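Local coordinates for putative iron-regulated protein A (Parabacteroides distasonis ATCC 8503, PDB 4ECG) that binds calcium ions and, as an imelysin-like member of the M75 family, may act as a metallopeptidase, although its activity remains putative, at residues A37-E42 against E92-G97; E210-H215 against Y226-L231. All coordinates share one frame; numbering follows the deposited sequence.

Contact 1: A37-E42 against E92-G97; sequences ATFVDE and EAFLFG. With CA (calcium ion), chain F.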
loop_
_atom_site.group_PDB
_atom_site.type_symbol
_atom_site.label_atom_id
_atom_site.label_comp_id
_atom_site.label_asym_id
_atom_site.label_seq_id
_atom_site.Cartn_x
_atom_site.Cartn_y
_atom_site.Cartn_z
ATOM N N ALA A 37 12.191 -11.578 -13.234
ATOM C CA ALA A 37 13.100 -12.118 -12.207
ATOM C C ALA A 37 13.598 -11.011 -11.285
ATOM O O ALA A 37 13.480 -11.111 -10.079
ATOM C CB ALA A 37 14.275 -12.922 -12.830
ATOM N N THR A 38 14.103 -9.924 -11.843
ATOM C CA THR A 38 14.640 -8.839 -11.015
ATOM C C THR A 38 13.529 -8.175 -10.185
ATOM O O THR A 38 13.738 -7.758 -9.042
ATOM C CB THR A 38 15.221 -7.748 -11.907
ATOM O OG1 THR A 38 16.271 -8.287 -12.750
ATOM C CG2 THR A 38 15.689 -6.571 -11.073
ATOM N N PHE A 39 12.331 -8.061 -10.762
ATOM C CA PHE A 39 11.201 -7.557 -9.992
ATOM C C PHE A 39 10.962 -8.436 -8.743
ATOM O O PHE A 39 10.890 -7.916 -7.637
ATOM C CB PHE A 39 9.903 -7.456 -10.831
ATOM C CG PHE A 39 8.687 -7.282 -9.975
ATOM C CD1 PHE A 39 8.416 -6.060 -9.389
ATOM C CD2 PHE A 39 7.886 -8.358 -9.675
ATOM C CE1 PHE A 39 7.334 -5.900 -8.545
ATOM C CE2 PHE A 39 6.803 -8.216 -8.835
ATOM C CZ PHE A 39 6.538 -6.982 -8.260
ATOM N N VAL A 40 10.847 -9.761 -8.941
ATOM C CA VAL A 40 10.554 -10.708 -7.865
ATOM C C VAL A 40 11.666 -10.721 -6.821
ATOM O O VAL A 40 11.361 -10.740 -5.638
ATOM C CB VAL A 40 10.304 -12.146 -8.370
ATOM C CG1 VAL A 40 10.184 -13.129 -7.198
ATOM C CG2 VAL A 40 9.059 -12.199 -9.260
ATOM N N ASP A 41 12.938 -10.680 -7.243
ATOM C CA ASP A 41 14.075 -10.877 -6.313
ATOM C C ASP A 41 14.585 -9.570 -5.689
ATOM O O ASP A 41 15.111 -9.573 -4.584
ATOM C CB ASP A 41 15.244 -11.604 -7.004
ATOM C CG ASP A 41 14.920 -13.086 -7.378
ATOM O OD1 ASP A 41 14.095 -13.742 -6.694
ATOM O OD2 ASP A 41 15.529 -13.600 -8.356
ATOM N N GLU A 42 14.417 -8.455 -6.386
ATOM C CA GLU A 42 14.925 -7.171 -5.912
ATOM C C GLU A 42 13.830 -6.150 -5.503
ATOM O O GLU A 42 14.169 -5.126 -4.875
ATOM C CB GLU A 42 15.841 -6.566 -6.992
ATOM C CG GLU A 42 17.015 -7.473 -7.424
ATOM C CD GLU A 42 17.970 -7.834 -6.273
ATOM O OE1 GLU A 42 18.261 -6.976 -5.387
ATOM O OE2 GLU A 42 18.481 -8.982 -6.240
ATOM N N GLU A 92 2.097 -1.589 -2.543
ATOM C CA GLU A 92 0.773 -1.523 -3.144
ATOM C C GLU A 92 0.785 -1.503 -4.667
ATOM O O GLU A 92 -0.301 -1.617 -5.278
ATOM C CB GLU A 92 -0.075 -0.389 -2.562
ATOM C CG GLU A 92 -0.544 -0.701 -1.127
ATOM C CD GLU A 92 -1.748 0.113 -0.630
ATOM O OE1 GLU A 92 -2.628 0.485 -1.443
ATOM O OE2 GLU A 92 -1.819 0.334 0.612
ATOM N N ALA A 93 1.970 -1.403 -5.285
ATOM C CA ALA A 93 2.056 -1.530 -6.761
ATOM C C ALA A 93 2.013 -3.000 -7.169
ATOM O O ALA A 93 1.895 -3.302 -8.356
ATOM C CB ALA A 93 3.310 -0.855 -7.328
ATOM N N PHE A 94 2.101 -3.901 -6.177
ATOM C CA PHE A 94 2.008 -5.318 -6.424
ATOM C C PHE A 94 1.137 -6.088 -5.399
ATOM O O PHE A 94 1.595 -6.969 -4.660
ATOM C CB PHE A 94 3.405 -5.932 -6.567
ATOM C CG PHE A 94 4.404 -5.481 -5.551
ATOM C CD1 PHE A 94 5.134 -4.337 -5.746
ATOM C CD2 PHE A 94 4.655 -6.232 -4.426
ATOM C CE1 PHE A 94 6.123 -3.953 -4.827
ATOM C CE2 PHE A 94 5.602 -5.853 -3.522
ATOM C CZ PHE A 94 6.351 -4.712 -3.718
ATOM N N LEU A 95 -0.148 -5.751 -5.403
ATOM C CA LEU A 95 -1.129 -6.410 -4.551
ATOM C C LEU A 95 -1.617 -7.684 -5.218
ATOM O O LEU A 95 -2.368 -8.466 -4.603
ATOM C CB LEU A 95 -2.322 -5.497 -4.286
ATOM C CG LEU A 95 -2.058 -4.418 -3.254
ATOM C CD1 LEU A 95 -3.167 -3.386 -3.408
ATOM C CD2 LEU A 95 -1.981 -5.057 -1.854
ATOM N N PHE A 96 -1.213 -7.904 -6.465
ATOM C CA PHE A 96 -1.502 -9.195 -7.108
ATOM C C PHE A 96 -0.793 -10.303 -6.383
ATOM O O PHE A 96 0.131 -10.048 -5.641
ATOM C CB PHE A 96 -1.158 -9.223 -8.588
ATOM C CG PHE A 96 0.202 -8.745 -8.916
ATOM C CD1 PHE A 96 1.276 -9.591 -8.862
ATOM C CD2 PHE A 96 0.413 -7.423 -9.323
ATOM C CE1 PHE A 96 2.551 -9.157 -9.238
ATOM C CE2 PHE A 96 1.683 -6.964 -9.662
ATOM C CZ PHE A 96 2.756 -7.838 -9.635
ATOM N N GLY A 97 -1.224 -11.537 -6.613
ATOM C CA GLY A 97 -0.572 -12.660 -5.974
ATOM C C GLY A 97 -1.109 -12.853 -4.575
ATOM O O GLY A 97 -2.299 -12.846 -4.375
HETATM CA CA CA F . -3.846 1.145 2.280
#
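The CA atoms nearest each other across the two segments are those of F39 and F94, 10.1 Å apart, so the gap between helix 29-68 and segment 92-97 is bridged entirely by side chains. What fills it is a buried cluster of three phenylalanines in this largely helical imelysin-like protein, with a T-shaped pair at its heart. The CG of F39 lies opposite its own backbone N (chi1 165°), and the ring reaches out from the helix toward segment 92-97. Its edge is directed at the face of the F94 ring, with centroids 5.4 Å apart and planes at 83°. The leading atom of F39 is CZ, which meets F94 CB at 3.7 Å, while F39 CE1 comes to 3.9 Å from F94 CD1. F96 arrives from the opposite direction and meets F39 CZ with its own CZ at 4.1 Å. Replacing F39 with an alanine would probably open a gap between the two segments, with the F94 ring losing one edge-to-face partner and F96 CZ its neighbour. Y48, further along helix 29-68, makes another edge-to-face pair with F94, so that ring is held by one helix at two points. At the start of segment 92-97, E92 turns to a metal site shared with D109, its OE2 2.8 Å from a calcium ion.

Contact 2: E210-H215 against Y226-L231; sequences EAMKKH and YQAIEL. With CA (calcium ion), chain C.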
loop_
_atom_site.group_PDB
_atom_site.type_symbol
_atom_site.label_atom_id
_atom_site.label_comp_id
_atom_site.label_asym_id
_atom_site.label_seq_id
_atom_site.Cartn_x
_atom_site.Cartn_y
_atom_site.Cartn_z
ATOM N N GLU A 210 8.081 -18.155 -7.505
ATOM C CA GLU A 210 8.526 -19.128 -8.477
ATOM C C GLU A 210 7.562 -19.182 -9.657
ATOM O O GLU A 210 7.994 -19.189 -10.813
ATOM C CB GLU A 210 8.702 -20.508 -7.834
ATOM C CG GLU A 210 9.923 -20.630 -6.905
ATOM C CD GLU A 210 11.281 -20.291 -7.573
ATOM O OE1 GLU A 210 11.552 -20.743 -8.743
ATOM O OE2 GLU A 210 12.086 -19.569 -6.907
ATOM N N ALA A 211 6.258 -19.194 -9.393
ATOM C CA ALA A 211 5.287 -19.205 -10.485
ATOM C C ALA A 211 5.488 -17.965 -11.335
ATOM O O ALA A 211 5.453 -18.048 -12.583
ATOM C CB ALA A 211 3.881 -19.249 -9.959
HETATM N N MSE A 212 5.742 -16.808 -10.700
HETATM C CA MSE A 212 6.051 -15.627 -11.523
HETATM C C MSE A 212 7.367 -15.763 -12.310
HETATM O O MSE A 212 7.398 -15.395 -13.502
HETATM C CB MSE A 212 5.981 -14.306 -10.765
HETATM C CG MSE A 212 4.793 -13.409 -11.215
HETATM SE SE MSE A 212 5.079 -11.715 -10.529
HETATM C CE MSE A 212 4.945 -10.786 -12.175
ATOM N N LYS A 213 8.442 -16.280 -11.696
ATOM C CA LYS A 213 9.708 -16.413 -12.437
ATOM C C LYS A 213 9.572 -17.423 -13.590
ATOM O O LYS A 213 10.049 -17.159 -14.673
ATOM C CB LYS A 213 10.909 -16.680 -11.504
ATOM C CG LYS A 213 11.285 -15.415 -10.689
ATOM C CD LYS A 213 12.600 -15.459 -9.911
ATOM C CE LYS A 213 12.544 -16.412 -8.736
ATOM N NZ LYS A 213 13.277 -15.875 -7.576
ATOM N N LYS A 214 8.859 -18.531 -13.386
ATOM C CA LYS A 214 8.709 -19.545 -14.437
ATOM C C LYS A 214 7.738 -19.136 -15.567
ATOM O O LYS A 214 7.921 -19.519 -16.705
ATOM C CB LYS A 214 8.270 -20.892 -13.825
ATOM C CG LYS A 214 9.424 -21.686 -13.203
ATOM C CD LYS A 214 8.994 -22.534 -12.006
ATOM C CE LYS A 214 7.970 -23.589 -12.391
ATOM N NZ LYS A 214 7.901 -24.641 -11.337
ATOM N N HIS A 215 6.700 -18.381 -15.212
ATOM C CA HIS A 215 5.631 -17.921 -16.120
ATOM C C HIS A 215 5.282 -18.899 -17.215
ATOM O O HIS A 215 5.253 -18.563 -18.398
ATOM C CB HIS A 215 5.970 -16.538 -16.678
ATOM C CG HIS A 215 7.343 -16.436 -17.300
ATOM N ND1 HIS A 215 7.677 -17.093 -18.429
ATOM C CD2 HIS A 215 8.478 -15.698 -16.911
ATOM C CE1 HIS A 215 8.957 -16.799 -18.748
ATOM N NE2 HIS A 215 9.443 -15.947 -17.810
ATOM N N TYR A 226 4.767 -12.416 -21.199
ATOM C CA TYR A 226 3.957 -11.228 -21.466
ATOM C C TYR A 226 2.878 -11.072 -20.403
ATOM O O TYR A 226 2.542 -9.966 -20.010
ATOM C CB TYR A 226 3.307 -11.272 -22.859
ATOM C CG TYR A 226 4.259 -11.321 -24.054
ATOM C CD1 TYR A 226 4.813 -10.148 -24.575
ATOM C CD2 TYR A 226 4.590 -12.531 -24.669
ATOM C CE1 TYR A 226 5.684 -10.175 -25.660
ATOM C CE2 TYR A 226 5.457 -12.568 -25.756
ATOM C CZ TYR A 226 5.997 -11.384 -26.246
ATOM O OH TYR A 226 6.838 -11.386 -27.323
ATOM N N GLN A 227 2.320 -12.172 -19.940
ATOM C CA GLN A 227 1.361 -12.078 -18.890
ATOM C C GLN A 227 1.948 -11.607 -17.591
ATOM O O GLN A 227 1.297 -10.874 -16.867
ATOM C CB GLN A 227 0.645 -13.420 -18.706
ATOM C CG GLN A 227 -0.237 -13.756 -19.913
ATOM C CD GLN A 227 -1.102 -14.982 -19.700
ATOM O OE1 GLN A 227 -1.414 -15.372 -18.568
ATOM N NE2 GLN A 227 -1.506 -15.576 -20.783
ATOM N N ALA A 228 3.178 -12.009 -17.306
ATOM C CA ALA A 228 3.884 -11.599 -16.082
ATOM C C ALA A 228 4.170 -10.092 -16.060
ATOM O O ALA A 228 3.895 -9.439 -15.092
ATOM C CB ALA A 228 5.175 -12.407 -15.896
ATOM N N ILE A 229 4.719 -9.550 -17.138
ATOM C CA ILE A 229 4.894 -8.099 -17.283
ATOM C C ILE A 229 3.563 -7.347 -17.216
ATOM O O ILE A 229 3.493 -6.309 -16.598
ATOM C CB ILE A 229 5.589 -7.722 -18.643
ATOM C CG1 ILE A 229 7.059 -8.177 -18.717
ATOM C CG2 ILE A 229 5.582 -6.223 -18.867
ATOM C CD1 ILE A 229 7.947 -7.345 -17.840
ATOM N N GLU A 230 2.536 -7.821 -17.919
ATOM C CA GLU A 230 1.171 -7.185 -17.891
ATOM C C GLU A 230 0.655 -7.157 -16.448
ATOM O O GLU A 230 0.066 -6.175 -16.027
ATOM C CB GLU A 230 0.159 -7.919 -18.815
ATOM C CG GLU A 230 -1.251 -7.281 -18.938
ATOM C CD GLU A 230 -2.256 -8.116 -19.771
ATOM O OE1 GLU A 230 -1.984 -9.322 -20.034
ATOM O OE2 GLU A 230 -3.309 -7.565 -20.196
ATOM N N LEU A 231 0.941 -8.210 -15.683
ATOM C CA LEU A 231 0.523 -8.285 -14.275
ATOM C C LEU A 231 1.152 -7.164 -13.454
ATOM O O LEU A 231 0.478 -6.525 -12.622
ATOM C CB LEU A 231 0.900 -9.652 -13.688
ATOM C CG LEU A 231 0.206 -10.156 -12.440
ATOM C CD1 LEU A 231 -1.304 -10.173 -12.640
ATOM C CD2 LEU A 231 0.753 -11.518 -12.110
HETATM CA CA CA C . -3.136 -15.131 -17.182
HETATM O O HOH W 1 -3.810 -17.603 -17.681
HETATM O O HOH W 2 -4.719 -15.056 -18.893
HETATM O O HOH W 3 -5.095 -14.854 -15.760
HETATM O O HOH W 4 -3.164 -12.944 -18.035
HETATM O O HOH W 5 -1.851 -13.599 -15.437
#
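M212, a selenomethionine, ends its side chain against a backbone carbonyl: its methyl CE lies 3.4 Å from A228 O, and no hydrogen bond joins the two segments. This is a helix-helix contact between the short consecutive helices 208-214 and 225-233, brought close by a small residue, since the M212 and A228 CA atoms are only 6.5 Å apart. The M212 chain is bent at chi3 (126°), which turns CE toward the second helix. There it also touches A228 CB at 4.1 Å and, one helical turn on, L231 CD2 at 4.3 Å. H215 adds a second point of contact, its CB packing on A228 CB. Having left helical geometry with a positive phi of 34°, H215 ends the first helix, although its N still bonds to A211 O; its imidazole NE2 is hydrogen-bonded to S33 of helix 29-68. V36 of that same long helix packs on A228. Beside the packing, Q227 extends from helix 225-233 to a hydrated calcium site completed by the backbone O of S221. Five waters join these two protein oxygens around the ion, and Q227 OE1 sits 2.2 Å from the metal.

How the contacts relate
Contact 1 closes before contact 2 opens along the chain, yet their centres are 10 Å apart and on the same side of the molecule's centre. Helix 29-68 is common ground: it supplies segment 37-42 and also packs on both short helices of contact 2. V40 CG2 rests on M212 CB, and D41 OD1 and K213 NZ pair as a salt bridge, though modelled too close for its exact geometry to be trusted. F96 reaches across as well, its CE1 3.8 Å from M212 SE and its CE2 3.2 Å from L231 O. The two contacts therefore form one continuous packed region, tying segment 92-97, with calcium ligand E92, to helices 208-214 and 225-233, the second carrying calcium ligand Q227.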